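PDB 3W1Y: microtubule-associated protein 1A/1B, light chain 3 from Trypanosoma brucei brucei, which probably binds phosphatidylethanolamine, as other ubiquitin-like proteins of the ATG8 family do, and serves in autophagy at membranes. Local coordinates for residues Gly113-Tyr116 and Ala117-Asp121. Residues are numbered along the deposited sequence; the frame is centred on the assembly and turned at random.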
ATOM      1  N   GLY A 113      -9.641   4.063  13.920  1.00 30.09           N
ATOM      2  CA  GLY A 113     -10.754   4.233  14.869  1.00 30.14           C
ATOM      3  C   GLY A 113     -12.122   4.230  14.207  1.00 30.59           C
ATOM      4  O   GLY A 113     -13.077   3.695  14.752  1.00 30.68           O
ATOM      5  N   ASP A 114     -12.233   4.805  13.010  1.00 31.46           N
ATOM      6  CA  ASP A 114     -13.516   4.766  12.300  1.00 31.87           C
ATOM      7  C   ASP A 114     -13.810   3.360  11.800  1.00 31.38           C
ATOM      8  O   ASP A 114     -14.943   2.911  11.853  1.00 32.05           O
ATOM      9  CB  ASP A 114     -13.569   5.793  11.161  1.00 32.59           C
ATOM     10  CG  ASP A 114     -13.612   7.238  11.680  1.00 35.47           C
ATOM     11  OD1 ASP A 114     -14.332   7.506  12.675  1.00 37.24           O
ATOM     12  OD2 ASP A 114     -12.939   8.106  11.081  1.00 38.37           O
ATOM     13  N   ILE A 115     -12.787   2.653  11.340  1.00 30.11           N
ATOM     14  CA  ILE A 115     -12.973   1.278  10.847  1.00 30.19           C
ATOM     15  C   ILE A 115     -13.316   0.362  12.015  1.00 29.92           C
ATOM     16  O   ILE A 115     -14.198  -0.498  11.916  1.00 30.09           O
ATOM     17  CB  ILE A 115     -11.695   0.784  10.114  1.00 29.91           C
ATOM     18  CG1 ILE A 115     -11.416   1.699   8.900  1.00 30.51           C
ATOM     19  CG2 ILE A 115     -11.809  -0.690   9.723  1.00 28.85           C
ATOM     20  CD1 ILE A 115     -10.077   1.466   8.258  1.00 30.27           C
ATOM     21  N   TYR A 116     -12.608   0.569  13.118  1.00 29.78           N
ATOM     22  CA  TYR A 116     -12.838  -0.162  14.353  1.00 30.90           C
ATOM     23  C   TYR A 116     -14.290  -0.080  14.845  1.00 31.74           C
ATOM     24  O   TYR A 116     -14.924  -1.114  15.079  1.00 31.87           O
ATOM     25  CB  TYR A 116     -11.883   0.353  15.412  1.00 30.77           C
ATOM     26  CG  TYR A 116     -11.903  -0.417  16.687  1.00 32.60           C
ATOM     27  CD1 TYR A 116     -11.400  -1.710  16.740  1.00 31.89           C
ATOM     28  CD2 TYR A 116     -12.400   0.157  17.864  1.00 33.80           C
ATOM     29  CE1 TYR A 116     -11.387  -2.429  17.932  1.00 32.94           C
ATOM     30  CE2 TYR A 116     -12.389  -0.549  19.065  1.00 35.54           C
ATOM     31  CZ  TYR A 116     -11.886  -1.853  19.089  1.00 34.40           C
ATOM     32  OH  TYR A 116     -11.871  -2.573  20.271  1.00 34.91           O
ATOM     33  N   ALA A 117     -14.810   1.145  14.987  1.00 33.08           N
ATOM     34  CA  ALA A 117     -16.225   1.389  15.345  1.00 34.35           C
ATOM     35  C   ALA A 117     -17.222   0.574  14.536  1.00 35.35           C
ATOM     36  O   ALA A 117     -18.185   0.033  15.086  1.00 36.43           O
ATOM     37  CB  ALA A 117     -16.569   2.883  15.261  1.00 34.60           C
ATOM     38  N   ARG A 118     -16.991   0.465  13.236  1.00 35.85           N
ATOM     39  CA  ARG A 118     -17.895  -0.297  12.372  1.00 36.66           C
ATOM     40  C   ARG A 118     -17.602  -1.813  12.256  1.00 35.56           C
ATOM     41  O   ARG A 118     -18.532  -2.606  12.000  1.00 35.88           O
ATOM     42  CB  ARG A 118     -17.958   0.334  10.966  1.00 37.84           C
ATOM     43  CG  ARG A 118     -16.751   0.075  10.080  1.00 41.12           C
ATOM     44  CD  ARG A 118     -17.175  -0.005   8.589  1.00 51.13           C
ATOM     45  NE  ARG A 118     -16.237  -0.805   7.770  1.00 54.50           N
ATOM     46  CZ  ARG A 118     -15.262  -0.295   7.015  1.00 56.22           C
ATOM     47  NH1 ARG A 118     -15.089   1.025   6.948  1.00 56.79           N
ATOM     48  NH2 ARG A 118     -14.456  -1.101   6.319  1.00 57.54           N
ATOM     49  N   ALA A 119     -16.338  -2.219  12.434  1.00 33.16           N
ATOM     50  CA  ALA A 119     -15.935  -3.574  11.998  1.00 31.86           C
ATOM     51  C   ALA A 119     -15.310  -4.436  13.065  1.00 30.42           C
ATOM     52  O   ALA A 119     -14.954  -5.575  12.804  1.00 30.36           O
ATOM     53  CB  ALA A 119     -14.998  -3.521  10.739  1.00 31.35           C
ATOM     54  N   LYS A 120     -15.172  -3.914  14.267  1.00 29.84           N
ATOM     55  CA  LYS A 120     -14.609  -4.722  15.338  1.00 29.69           C
ATOM     56  C   LYS A 120     -15.427  -5.978  15.599  1.00 29.88           C
ATOM     57  O   LYS A 120     -16.659  -6.003  15.462  1.00 30.70           O
ATOM     58  CB  LYS A 120     -14.454  -3.914  16.629  1.00 29.78           C
ATOM     59  CG  LYS A 120     -15.743  -3.549  17.322  1.00 31.84           C
ATOM     60  CD  LYS A 120     -15.408  -2.720  18.507  1.00 37.72           C
ATOM     61  CE  LYS A 120     -16.642  -2.284  19.227  1.00 43.10           C
ATOM     62  NZ  LYS A 120     -16.221  -1.349  20.310  1.00 47.17           N
ATOM     63  N   ASP A 121     -14.704  -7.024  15.961  1.00 29.38           N
ATOM     64  CA  ASP A 121     -15.261  -8.283  16.397  1.00 28.87           C
ATOM     65  C   ASP A 121     -15.845  -8.144  17.803  1.00 28.42           C
ATOM     66  O   ASP A 121     -15.425  -7.288  18.572  1.00 28.52           O
ATOM     67  CB  ASP A 121     -14.105  -9.282  16.449  1.00 28.90           C
ATOM     68  CG  ASP A 121     -14.567 -10.679  16.543  1.00 28.07           C
ATOM     69  OD1 ASP A 121     -14.722 -11.211  17.673  1.00 28.17           O
ATOM     70  OD2 ASP A 121     -14.806 -11.229  15.472  1.00 30.02           O
TER
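Ala117 sends its backbone N to Gly113 O, a nearly straight helical hydrogen bond of 3.1 Å (N-H...O 173°); its small methyl suits the exposed side of the turn. The Arg118 side chain leaves with CG between the backbone N and carbonyl carbon (chi1 76°), beside Ile115 O, then bends at chi2 and leans back toward Ile115, whose CG2 lies over one face of the guanidinium, offset toward its rim. Arginine suits this exposed position because the flat guanidinium can offer a face to a methyl while its N-H groups point along its plane. Ala119 is short enough for the inner side, where its CB meets Ile115 CG2 at 4.4 Å and both side chains reach Leu126 of strand 126-133. This is the C-terminal end of helix 112-119, which packs against the sheet of the ubiquitin-like fold. Here Tyr116 O accepts two bonds, from Ala119 N, well above the carbonyl plane, and from Lys120 N at 2.9 Å, only 18° out of it. Lys120, the first residue to leave helical geometry, lays its long apolar methylenes across the Tyr116 ring, CD 3.9 Å from the centroid in a CH-pi contact, and carries its amino group past it. Tyrosine can be buried against Ile34 and Pro35 while its OH bonds to Gly124 O.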